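Local coordinates for variable region-containing chitin-binding protein 3 (Branchiostoma floridae, PDB 2FBO) that probably binds chitin as an immune-type receptor of amphioxus, represented here by its two tandem V-type immunoglobulin domains, at residues Lys41-Asp46 / Leu239-Ser244; Val138-Ala143 / Met156-Thr161; Ala166-Tyr171 / Val228-Ala233; Pro187-Asn192 / Ala207-Ala212. All coordinates share one frame; numbering follows the deposited sequence.

Interaction 1. Residues Lys41-Asp46 / Leu239-Ser244; sequences KGASPD and LDADRS
Arg243 folds toward Ser44 through two turns: CG sits between its backbone N and carbonyl carbon (chi1 70°), and a second bend at chi3 (68°) carries the guanidinium across to the 41-46 loop. There CB of Ser44 lies over one face, offset toward the rim and 3.3 Å from NH2 of Arg243. The hydroxyl of Ser44 is spent inside its own loop, donating from OG to OD1 of Asp46 at 2.6 Å, which holds the carboxylate beside the arginine. The charge pairing is nevertheless long, 3.9 Å from OD1 of Asp46 to NH1 of Arg243; OD1 lies well out of the guanidinium plane, so no N-H points at it and only the charges pair. Water does the directed work, in the plane of the guanidinium. One molecule accepts from Arg243 NE at 3.0 Å and donates to the carbonyl O of Ala43, while another accepts from Arg243 NH2 at 2.9 Å and donates to OD2 of Asp46. A direct salt bridge from NH2 goes to Glu231. A leucine in place of Arg243 would probably strand both waters without their donor and cost Glu231 its salt-bridge partner and Asp46 a nearby positive charge. Near the start of strand 241-249, CB of Ala241 meets CB of Ala43 at 4.4 Å. The contact joins the two V domains: the turn between strands 36-41 and 47-56 meets strand 241-249, with Trp106, Tyr171 and Tyr185 of strands 103-110, 167-175 and 184-191 packed around Arg243.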
loop_
_atom_site.group_PDB
_atom_site.type_symbol
_atom_site.label_atom_id
_atom_site.label_comp_id
_atom_site.label_asym_id
_atom_site.label_seq_id
_atom_site.Cartn_x
_atom_site.Cartn_y
_atom_site.Cartn_z
ATOM N N LYS A 41 7.965 -6.150 -4.452
ATOM C CA LYS A 41 8.785 -6.457 -3.280
ATOM C C LYS A 41 9.703 -5.288 -2.922
ATOM O O LYS A 41 10.519 -4.851 -3.736
ATOM C CB LYS A 41 9.630 -7.714 -3.537
ATOM C CG LYS A 41 10.414 -8.191 -2.303
ATOM C CD LYS A 41 11.156 -9.501 -2.602
ATOM C CE LYS A 41 11.842 -10.048 -1.359
ATOM N NZ LYS A 41 12.870 -9.090 -0.875
ATOM N N GLY A 42 9.570 -4.785 -1.701
ATOM C CA GLY A 42 10.406 -3.671 -1.288
ATOM C C GLY A 42 9.864 -2.925 -0.084
ATOM O O GLY A 42 8.874 -3.342 0.522
ATOM N N ALA A 43 10.520 -1.818 0.253
ATOM C CA ALA A 43 10.141 -0.991 1.403
ATOM C C ALA A 43 8.824 -0.251 1.191
ATOM O O ALA A 43 8.113 0.062 2.150
ATOM C CB ALA A 43 11.252 0.002 1.708
ATOM N N SER A 44 8.510 0.038 -0.068
ATOM C CA SER A 44 7.275 0.724 -0.415
ATOM C C SER A 44 6.925 0.415 -1.870
ATOM O O SER A 44 7.781 0.011 -2.653
ATOM C CB SER A 44 7.433 2.238 -0.236
ATOM O OG SER A 44 8.451 2.734 -1.089
ATOM N N PRO A 45 5.660 0.610 -2.253
ATOM C CA PRO A 45 5.281 0.324 -3.637
ATOM C C PRO A 45 6.174 1.014 -4.667
ATOM O O PRO A 45 6.573 0.401 -5.654
ATOM C CB PRO A 45 3.834 0.804 -3.704
ATOM C CG PRO A 45 3.332 0.533 -2.303
ATOM C CD PRO A 45 4.492 1.015 -1.452
ATOM N N ASP A 46 6.506 2.280 -4.422
ATOM C CA ASP A 46 7.333 3.049 -5.352
ATOM C C ASP A 46 8.829 2.732 -5.334
ATOM O O ASP A 46 9.568 3.184 -6.205
ATOM C CB ASP A 46 7.104 4.547 -5.126
ATOM C CG ASP A 46 7.435 4.985 -3.711
ATOM O OD1 ASP A 46 7.132 4.229 -2.768
ATOM O OD2 ASP A 46 7.986 6.097 -3.542
ATOM N N LEU A 239 12.145 -4.565 5.312
ATOM C CA LEU A 239 11.336 -5.050 6.431
ATOM C C LEU A 239 11.183 -3.965 7.490
ATOM O O LEU A 239 10.316 -4.049 8.351
ATOM C CB LEU A 239 11.994 -6.263 7.089
ATOM C CG LEU A 239 12.031 -7.595 6.348
ATOM C CD1 LEU A 239 12.848 -8.592 7.163
ATOM C CD2 LEU A 239 10.614 -8.109 6.137
ATOM N N ASP A 240 12.042 -2.955 7.412
ATOM C CA ASP A 240 12.068 -1.858 8.381
ATOM C C ASP A 240 11.090 -0.725 8.122
ATOM O O ASP A 240 11.112 0.287 8.825
ATOM C CB ASP A 240 13.479 -1.275 8.447
ATOM C CG ASP A 240 14.510 -2.300 8.870
ATOM O OD1 ASP A 240 15.713 -2.054 8.649
ATOM O OD2 ASP A 240 14.115 -3.343 9.430
ATOM N N ALA A 241 10.233 -0.878 7.121
ATOM C CA ALA A 241 9.281 0.173 6.823
ATOM C C ALA A 241 7.944 -0.386 6.386
ATOM O O ALA A 241 7.861 -1.494 5.850
ATOM C CB ALA A 241 9.846 1.094 5.742
ATOM N N ASP A 242 6.889 0.375 6.648
ATOM C CA ASP A 242 5.553 -0.012 6.242
ATOM C C ASP A 242 4.687 1.230 6.172
ATOM O O ASP A 242 4.987 2.248 6.811
ATOM C CB ASP A 242 4.947 -1.040 7.204
ATOM C CG ASP A 242 3.729 -1.747 6.609
ATOM O OD1 ASP A 242 3.591 -1.759 5.363
ATOM O OD2 ASP A 242 2.916 -2.304 7.376
ATOM N N ARG A 243 3.629 1.160 5.372
ATOM C CA ARG A 243 2.723 2.285 5.222
ATOM C C ARG A 243 1.332 1.792 4.865
ATOM O O ARG A 243 1.168 0.711 4.301
ATOM C CB ARG A 243 3.239 3.254 4.145
ATOM C CG ARG A 243 3.162 2.730 2.702
ATOM C CD ARG A 243 3.596 3.801 1.683
ATOM N NE ARG A 243 5.019 4.114 1.757
ATOM C CZ ARG A 243 5.632 5.022 0.998
ATOM N NH1 ARG A 243 4.949 5.715 0.098
ATOM N NH2 ARG A 243 6.931 5.240 1.138
ATOM N N SER A 244 0.330 2.590 5.212
ATOM C CA SER A 244 -1.061 2.261 4.938
ATOM C C SER A 244 -1.766 3.564 4.577
ATOM O O SER A 244 -1.353 4.643 5.019
ATOM C CB SER A 244 -1.703 1.632 6.176
ATOM O OG SER A 244 -3.027 1.222 5.905
HETATM O O HOH W 1 6.663 2.158 3.289
HETATM O O HOH W 2 7.385 7.210 -0.964
#

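Interaction 2. Residues Val138-Ala143 / Met156-Thr161; sequences VHVSTA and MTCPCT
His139 and Thr161 form the hydrogen-bonded pair of a short antiparallel ladder, an edge of the second V-type immunoglobulin sandwich just beyond its core cysteine, Cys158. Both backbone links of the pair are made: His139 N donates to Thr161 O at 3.2 Å, and Thr161 N returns a bond to His139 O at 3.0 Å. Thr161 O takes a further CA-H contact from Val138. Next along, Val140 and Cys160 are a non-hydrogen-bonded pair, so the N of Val140 looks the other way and is satisfied by OD2 of Asp242 on strand 241-249. The third backbone bond, from Ser141 N to Pro159 O at 3.1 Å, is the straightest, with 170° at the hydrogen. Pro159 has no N-H to give back, and the direct backbone bonding of the ladder ends here, with the proline ring resting against Ser141 O. Water then takes over: one molecule accepts from Ala143 N at 2.8 Å and lies 2.7 Å from OG1 of Thr157, with a weak link to the carbonyl O of Thr157. The hydroxyl of Thr142 turns to Ser244 and Thr246, and Cys158 O is met by NE of Arg213. Cys160 is tied separately by a disulfide to Cys163. On the inner side, one methyl of Val140 points anti to its backbone N (chi1 176°), which brings CG1 to 3.8 Å from SG of Cys158, the sulfur bonded to Cys230.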
loop_
_atom_site.group_PDB
_atom_site.type_symbol
_atom_site.label_atom_id
_atom_site.label_comp_id
_atom_site.label_asym_id
_atom_site.label_seq_id
_atom_site.Cartn_x
_atom_site.Cartn_y
_atom_site.Cartn_z
ATOM N N VAL A 138 7.962 -3.936 11.610
ATOM C CA VAL A 138 6.943 -2.894 11.691
ATOM C C VAL A 138 5.724 -3.201 10.834
ATOM O O VAL A 138 5.837 -3.760 9.741
ATOM C CB VAL A 138 7.512 -1.510 11.280
ATOM C CG1 VAL A 138 7.865 -1.498 9.797
ATOM C CG2 VAL A 138 6.499 -0.413 11.606
ATOM N N HIS A 139 4.555 -2.844 11.356
ATOM C CA HIS A 139 3.289 -3.044 10.665
ATOM C C HIS A 139 2.383 -1.844 10.939
ATOM O O HIS A 139 2.200 -1.451 12.090
ATOM C CB HIS A 139 2.610 -4.324 11.150
ATOM C CG HIS A 139 1.170 -4.423 10.753
ATOM N ND1 HIS A 139 0.763 -4.464 9.436
ATOM C CD2 HIS A 139 0.040 -4.444 11.497
ATOM C CE1 HIS A 139 -0.557 -4.504 9.386
ATOM N NE2 HIS A 139 -1.020 -4.493 10.624
ATOM N N VAL A 140 1.833 -1.260 9.877
ATOM C CA VAL A 140 0.943 -0.100 9.982
ATOM C C VAL A 140 -0.427 -0.472 9.417
ATOM O O VAL A 140 -0.516 -1.152 8.396
ATOM C CB VAL A 140 1.500 1.111 9.178
ATOM C CG1 VAL A 140 0.514 2.281 9.219
ATOM C CG2 VAL A 140 2.849 1.537 9.747
ATOM N N SER A 141 -1.492 -0.034 10.079
ATOM C CA SER A 141 -2.840 -0.337 9.611
ATOM C C SER A 141 -3.776 0.813 9.965
ATOM O O SER A 141 -4.305 0.877 11.077
ATOM C CB SER A 141 -3.331 -1.645 10.240
ATOM O OG SER A 141 -4.467 -2.148 9.555
ATOM N N THR A 142 -3.973 1.716 9.006
ATOM C CA THR A 142 -4.813 2.900 9.184
ATOM C C THR A 142 -6.274 2.704 8.792
ATOM O O THR A 142 -6.646 1.697 8.183
ATOM C CB THR A 142 -4.268 4.089 8.362
ATOM O OG1 THR A 142 -4.240 3.735 6.972
ATOM C CG2 THR A 142 -2.861 4.458 8.813
ATOM N N ALA A 143 -7.102 3.681 9.151
ATOM C CA ALA A 143 -8.517 3.632 8.819
ATOM C C ALA A 143 -8.628 3.767 7.307
ATOM O O ALA A 143 -7.846 4.484 6.684
ATOM C CB ALA A 143 -9.261 4.767 9.506
ATOM N N MET A 156 -5.731 12.412 12.254
ATOM C CA MET A 156 -5.621 11.146 11.551
ATOM C C MET A 156 -4.610 10.287 12.289
ATOM O O MET A 156 -3.470 10.701 12.509
ATOM C CB MET A 156 -5.205 11.407 10.110
ATOM C CG MET A 156 -6.176 12.350 9.422
ATOM S SD MET A 156 -5.794 12.663 7.722
ATOM C CE MET A 156 -4.343 13.681 7.891
ATOM N N THR A 157 -5.050 9.100 12.694
ATOM C CA THR A 157 -4.203 8.180 13.440
ATOM C C THR A 157 -3.399 7.225 12.564
ATOM O O THR A 157 -3.691 7.046 11.381
ATOM C CB THR A 157 -5.040 7.354 14.429
ATOM O OG1 THR A 157 -6.015 6.588 13.709
ATOM C CG2 THR A 157 -5.759 8.278 15.409
ATOM N N CYS A 158 -2.387 6.613 13.174
ATOM C CA CYS A 158 -1.492 5.682 12.498
ATOM C C CYS A 158 -1.227 4.456 13.378
ATOM O O CYS A 158 -0.091 4.218 13.780
ATOM C CB CYS A 158 -0.165 6.387 12.202
ATOM S SG CYS A 158 1.010 5.459 11.161
ATOM N N PRO A 159 -2.268 3.662 13.684
ATOM C CA PRO A 159 -2.123 2.464 14.520
ATOM C C PRO A 159 -1.006 1.569 13.999
ATOM O O PRO A 159 -0.869 1.391 12.787
ATOM C CB PRO A 159 -3.492 1.798 14.410
ATOM C CG PRO A 159 -4.411 2.953 14.207
ATOM C CD PRO A 159 -3.657 3.800 13.214
ATOM N N CYS A 160 -0.221 0.994 14.906
ATOM C CA CYS A 160 0.889 0.145 14.489
ATOM C C CYS A 160 1.363 -0.872 15.519
ATOM O O CYS A 160 0.919 -0.873 16.664
ATOM C CB CYS A 160 2.078 1.022 14.107
ATOM S SG CYS A 160 2.706 2.101 15.445
ATOM N N THR A 161 2.284 -1.729 15.082
ATOM C CA THR A 161 2.889 -2.761 15.918
ATOM C C THR A 161 4.389 -2.794 15.628
ATOM O O THR A 161 4.812 -2.579 14.486
ATOM C CB THR A 161 2.291 -4.149 15.623
ATOM O OG1 THR A 161 0.898 -4.151 15.960
ATOM C CG2 THR A 161 3.001 -5.216 16.437
HETATM O O HOH W 3 -6.278 5.111 11.474
#

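Interaction 3. Residues Ala166-Tyr171 / Val228-Ala233; sequences ANVTWY and VWCELA
OE1 of Glu231 receives the hydroxyl of Tyr171, OH to OE1 2.8 Å, from 37° above the carboxylate plane. A water adds a weak bond to the same oxygen; that water also donates to OG1 of Thr169 at 3.0 Å and accepts from ND2 of Asn167, linking three side chains on one face of the sheet. OD1 of Asn190, on strand 184-191, is hydrogen-bonded to both Thr169 OG1 and Asn167 ND2. OE2 of Glu231 is engaged by Arg243, whose guanidinium also makes a cation-pi contact with Tyr171, so the carboxylate is probably kept ionised. Beneath these groups runs a regular antiparallel ladder in which Asn167, Thr169 and Tyr171 each exchange two backbone bonds with Ala233, Glu231 and Trp229; Thr169 N to Glu231 O is 2.9 Å. The other face supplies the core of the sandwich. CB of Cys230 stands 3.6 Å from the centroid of the six-membered ring of Trp170, only 6° off its normal, and SG follows over the same face at 4.2 Å. With SG anti to its backbone N (chi1 177°), Cys230 reaches its disulfide partner Cys158 while resting on the indole, the tryptophan-on-disulfide core of immunoglobulin domains. NE1 of Trp170 bonds to Arg213 O. Farther along, Val168 and Leu232 lie side by side, CG2 to CD2 3.5 Å. Strands 167-175 and 226-233 are central in their sheet, flanked by 184-191 and 241-249.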
loop_
_atom_site.group_PDB
_atom_site.type_symbol
_atom_site.label_atom_id
_atom_site.label_comp_id
_atom_site.label_asym_id
_atom_site.label_seq_id
_atom_site.Cartn_x
_atom_site.Cartn_y
_atom_site.Cartn_z
ATOM N N ALA A 166 10.045 4.829 15.741
ATOM C CA ALA A 166 10.089 4.848 14.282
ATOM C C ALA A 166 9.996 6.265 13.730
ATOM O O ALA A 166 9.339 7.127 14.312
ATOM C CB ALA A 166 8.950 4.011 13.719
ATOM N N ASN A 167 10.674 6.505 12.612
ATOM C CA ASN A 167 10.605 7.799 11.955
ATOM C C ASN A 167 9.198 7.772 11.367
ATOM O O ASN A 167 8.725 6.709 10.946
ATOM C CB ASN A 167 11.634 7.887 10.827
ATOM C CG ASN A 167 11.768 9.289 10.266
ATOM O OD1 ASN A 167 12.520 10.109 10.793
ATOM N ND2 ASN A 167 11.028 9.576 9.199
ATOM N N VAL A 168 8.522 8.918 11.346
ATOM C CA VAL A 168 7.163 8.985 10.814
ATOM C C VAL A 168 7.065 9.952 9.643
ATOM O O VAL A 168 7.496 11.104 9.743
ATOM C CB VAL A 168 6.155 9.451 11.891
ATOM C CG1 VAL A 168 4.738 9.389 11.340
ATOM C CG2 VAL A 168 6.288 8.591 13.136
ATOM N N THR A 169 6.504 9.480 8.533
ATOM C CA THR A 169 6.338 10.323 7.358
ATOM C C THR A 169 4.957 10.117 6.760
ATOM O O THR A 169 4.557 8.985 6.485
ATOM C CB THR A 169 7.363 9.999 6.261
ATOM O OG1 THR A 169 8.688 10.059 6.798
ATOM C CG2 THR A 169 7.240 10.999 5.114
ATOM N N TRP A 170 4.224 11.210 6.576
ATOM C CA TRP A 170 2.898 11.136 5.974
ATOM C C TRP A 170 3.034 11.621 4.539
ATOM O O TRP A 170 3.825 12.534 4.257
ATOM C CB TRP A 170 1.885 12.016 6.713
ATOM C CG TRP A 170 1.498 11.507 8.071
ATOM C CD1 TRP A 170 2.223 11.608 9.226
ATOM C CD2 TRP A 170 0.285 10.828 8.416
ATOM N NE1 TRP A 170 1.530 11.036 10.272
ATOM C CE2 TRP A 170 0.338 10.550 9.801
ATOM C CE3 TRP A 170 -0.844 10.426 7.689
ATOM C CZ2 TRP A 170 -0.693 9.890 10.474
ATOM C CZ3 TRP A 170 -1.872 9.768 8.362
ATOM C CH2 TRP A 170 -1.786 9.509 9.740
ATOM N N TYR A 171 2.281 10.998 3.634
ATOM C CA TYR A 171 2.309 11.367 2.223
ATOM C C TYR A 171 0.886 11.559 1.722
ATOM O O TYR A 171 -0.079 11.205 2.398
ATOM C CB TYR A 171 2.936 10.260 1.356
ATOM C CG TYR A 171 4.336 9.818 1.706
ATOM C CD1 TYR A 171 4.568 8.912 2.743
ATOM C CD2 TYR A 171 5.429 10.275 0.976
ATOM C CE1 TYR A 171 5.856 8.474 3.036
ATOM C CE2 TYR A 171 6.718 9.844 1.260
ATOM C CZ TYR A 171 6.924 8.943 2.288
ATOM O OH TYR A 171 8.198 8.504 2.554
ATOM N N VAL A 228 -4.268 9.870 1.929
ATOM C CA VAL A 228 -3.076 10.191 2.695
ATOM C C VAL A 228 -2.476 8.882 3.175
ATOM O O VAL A 228 -3.187 7.884 3.337
ATOM C CB VAL A 228 -3.407 11.068 3.919
ATOM C CG1 VAL A 228 -3.926 12.424 3.457
ATOM C CG2 VAL A 228 -4.435 10.368 4.790
ATOM N N TRP A 229 -1.169 8.880 3.396
ATOM C CA TRP A 229 -0.505 7.670 3.852
ATOM C C TRP A 229 0.341 7.928 5.076
ATOM O O TRP A 229 0.957 8.985 5.196
ATOM C CB TRP A 229 0.430 7.117 2.773
ATOM C CG TRP A 229 -0.218 6.763 1.482
ATOM C CD1 TRP A 229 -0.702 7.622 0.537
ATOM C CD2 TRP A 229 -0.424 5.444 0.973
ATOM N NE1 TRP A 229 -1.195 6.916 -0.535
ATOM C CE2 TRP A 229 -1.039 5.576 -0.293
ATOM C CE3 TRP A 229 -0.147 4.161 1.462
ATOM C CZ2 TRP A 229 -1.380 4.471 -1.079
ATOM C CZ3 TRP A 229 -0.486 3.058 0.677
ATOM C CH2 TRP A 229 -1.095 3.223 -0.578
ATOM N N CYS A 230 0.372 6.957 5.980
ATOM C CA CYS A 230 1.230 7.063 7.148
ATOM C C CYS A 230 2.283 5.987 6.999
ATOM O O CYS A 230 1.955 4.800 6.912
ATOM C CB CYS A 230 0.493 6.819 8.465
ATOM S SG CYS A 230 1.675 6.872 9.861
ATOM N N GLU A 231 3.541 6.403 6.949
ATOM C CA GLU A 231 4.647 5.468 6.836
ATOM C C GLU A 231 5.524 5.556 8.072
ATOM O O GLU A 231 5.868 6.654 8.521
ATOM C CB GLU A 231 5.516 5.776 5.617
ATOM C CG GLU A 231 6.822 4.985 5.625
ATOM C CD GLU A 231 7.790 5.414 4.549
ATOM O OE1 GLU A 231 8.194 6.598 4.547
ATOM O OE2 GLU A 231 8.153 4.564 3.708
ATOM N N LEU A 232 5.873 4.396 8.615
ATOM C CA LEU A 232 6.748 4.314 9.773
ATOM C C LEU A 232 7.983 3.549 9.318
ATOM O O LEU A 232 7.862 2.493 8.692
ATOM C CB LEU A 232 6.064 3.568 10.917
ATOM C CG LEU A 232 4.745 4.152 11.426
ATOM C CD1 LEU A 232 4.233 3.311 12.585
ATOM C CD2 LEU A 232 4.958 5.595 11.871
ATOM N N ALA A 233 9.164 4.084 9.607
ATOM C CA ALA A 233 10.407 3.430 9.216
ATOM C C ALA A 233 11.412 3.386 10.362
ATOM O O ALA A 233 11.698 4.407 10.994
ATOM C CB ALA A 233 11.016 4.138 8.016
HETATM O O HOH W 4 9.254 7.265 7.705
#

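Interaction 4. Residues Pro187-Asn192 / Ala207-Ala212; sequences PLANKN and ASFSGA
Lys191 and Phe209 carry this contact, sliding past each other in opposite directions, while Ala189 adds a smaller share. The lysine leaves its backbone with CG anti to N (chi1 177°) and stays extended to its end, which lays the chain along the phenyl ring. CB of Lys191 is centred over one face, 3.8 Å from the ring centroid and 8° off the normal, a CH-pi contact. Farther out, CD of Lys191 comes to 4.1 Å from CG of Phe209, so the aliphatic chain follows the ring back toward the phenylalanine backbone. Beyond the ring, NZ donates to the carbonyl O of Gly211 at a short 2.6 Å. At the far end of the ring, CZ of Phe209 meets CB of Ala189 at 3.6 Å, and CE1 lies 3.5 Å from the carbonyl O of Asn190. A serine in place of Lys191 would keep CB over the ring, yet Gly211 O would probably lose its ammonium donor and the CG end of the ring the methylene beside it. Leu188 and Ala189 lie opposite Trp170 as a classic beta bulge. The segments are not paired strands: their axes pass 8.4 Å apart at 43°, joined by side chains, and by side chain to backbone, between the two sheets at the edge of the sandwich. Strand 184-191 runs between 167-175 and 197-199 in one sheet, strand 207-210 edges the other beside 214-217, and Phe209 fills in between, touching Val168 and Thr197.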
loop_
_atom_site.group_PDB
_atom_site.type_symbol
_atom_site.label_atom_id
_atom_site.label_comp_id
_atom_site.label_asym_id
_atom_site.label_seq_id
_atom_site.Cartn_x
_atom_site.Cartn_y
_atom_site.Cartn_z
ATOM N N PRO A 187 5.519 13.901 -0.136
ATOM C CA PRO A 187 5.657 14.079 1.314
ATOM C C PRO A 187 4.676 15.126 1.837
ATOM O O PRO A 187 4.483 16.181 1.224
ATOM C CB PRO A 187 7.111 14.519 1.471
ATOM C CG PRO A 187 7.795 13.807 0.350
ATOM C CD PRO A 187 6.826 14.038 -0.801
ATOM N N LEU A 188 4.062 14.826 2.971
ATOM C CA LEU A 188 3.087 15.716 3.586
ATOM C C LEU A 188 3.613 16.263 4.910
ATOM O O LEU A 188 3.588 17.472 5.156
ATOM C CB LEU A 188 1.789 14.955 3.842
ATOM C CG LEU A 188 0.662 15.739 4.509
ATOM C CD1 LEU A 188 0.244 16.895 3.615
ATOM C CD2 LEU A 188 -0.513 14.810 4.767
ATOM N N ALA A 189 4.080 15.356 5.762
ATOM C CA ALA A 189 4.610 15.722 7.072
ATOM C C ALA A 189 5.669 14.710 7.494
ATOM O O ALA A 189 5.703 13.584 6.991
ATOM C CB ALA A 189 3.481 15.756 8.090
ATOM N N ASN A 190 6.538 15.114 8.414
ATOM C CA ASN A 190 7.595 14.235 8.886
ATOM C C ASN A 190 7.988 14.579 10.313
ATOM O O ASN A 190 7.989 15.748 10.703
ATOM C CB ASN A 190 8.829 14.358 7.990
ATOM C CG ASN A 190 9.919 13.369 8.357
ATOM O OD1 ASN A 190 9.788 12.165 8.120
ATOM N ND2 ASN A 190 11.005 13.869 8.942
ATOM N N LYS A 191 8.320 13.549 11.080
ATOM C CA LYS A 191 8.751 13.713 12.459
ATOM C C LYS A 191 9.800 12.648 12.738
ATOM O O LYS A 191 9.485 11.458 12.772
ATOM C CB LYS A 191 7.578 13.537 13.423
ATOM C CG LYS A 191 7.986 13.632 14.889
ATOM C CD LYS A 191 6.821 13.350 15.828
ATOM C CE LYS A 191 7.286 13.386 17.280
ATOM N NZ LYS A 191 6.203 13.059 18.250
ATOM N N ASN A 192 11.048 13.067 12.923
ATOM C CA ASN A 192 12.115 12.115 13.200
ATOM C C ASN A 192 12.286 11.898 14.703
ATOM O O ASN A 192 11.701 12.616 15.518
ATOM C CB ASN A 192 13.438 12.588 12.578
ATOM C CG ASN A 192 13.892 13.927 13.111
ATOM O OD1 ASN A 192 13.738 14.222 14.297
ATOM N ND2 ASN A 192 14.474 14.744 12.240
ATOM N N ALA A 207 -1.166 22.544 10.868
ATOM C CA ALA A 207 -1.001 21.126 11.126
ATOM C C ALA A 207 0.090 20.860 12.144
ATOM O O ALA A 207 1.018 21.656 12.299
ATOM N N SER A 208 -0.024 19.737 12.844
ATOM C CA SER A 208 0.962 19.356 13.847
ATOM C C SER A 208 0.810 17.877 14.171
ATOM O O SER A 208 -0.179 17.248 13.796
ATOM C CB SER A 208 0.754 20.163 15.128
ATOM O OG SER A 208 -0.426 19.745 15.788
ATOM N N PHE A 209 1.789 17.324 14.870
ATOM C CA PHE A 209 1.726 15.926 15.262
ATOM C C PHE A 209 1.169 15.834 16.671
ATOM O O PHE A 209 1.517 16.636 17.538
ATOM C CB PHE A 209 3.115 15.279 15.224
ATOM C CG PHE A 209 3.597 14.948 13.839
ATOM C CD1 PHE A 209 4.206 15.913 13.047
ATOM C CD2 PHE A 209 3.421 13.669 13.321
ATOM C CE1 PHE A 209 4.636 15.606 11.753
ATOM C CE2 PHE A 209 3.845 13.352 12.032
ATOM C CZ PHE A 209 4.454 14.322 11.247
ATOM N N SER A 210 0.284 14.872 16.892
ATOM C CA SER A 210 -0.296 14.663 18.210
ATOM C C SER A 210 0.277 13.347 18.702
ATOM O O SER A 210 -0.159 12.272 18.290
ATOM C CB SER A 210 -1.820 14.572 18.130
ATOM O OG SER A 210 -2.369 14.344 19.419
ATOM N N GLY A 211 1.267 13.432 19.580
ATOM C CA GLY A 211 1.892 12.223 20.073
ATOM C C GLY A 211 3.048 11.862 19.155
ATOM O O GLY A 211 3.654 12.735 18.532
ATOM N N ALA A 212 3.347 10.577 19.048
ATOM C CA ALA A 212 4.459 10.143 18.218
ATOM C C ALA A 212 4.156 10.016 16.731
ATOM O O ALA A 212 5.053 10.186 15.904
ATOM C CB ALA A 212 4.997 8.818 18.739
#

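Interactions 2, 3 and 4 all lie in the second V domain, whereas interaction 1 bridges to the first. Interaction 3 is their meeting point: the Cys158 SG-Cys230 SG disulfide (2.0 Å) ties it to interaction 2 across the sandwich, with centres 9 Å apart. Interaction 4 continues the same sheet, its centre 8 Å away, through OG1 of Thr169 and OD1 of Asn190 at 2.7 Å. Toward the other domain, Glu231 OE2 of interaction 3 meets Arg243 NH2 of interaction 1 at 2.9 Å, and Asp242 OD2 reaches Val140 N of interaction 2, also at 2.9 Å. Interactions 1 and 4 do not touch, their nearest atoms about 8 Å apart.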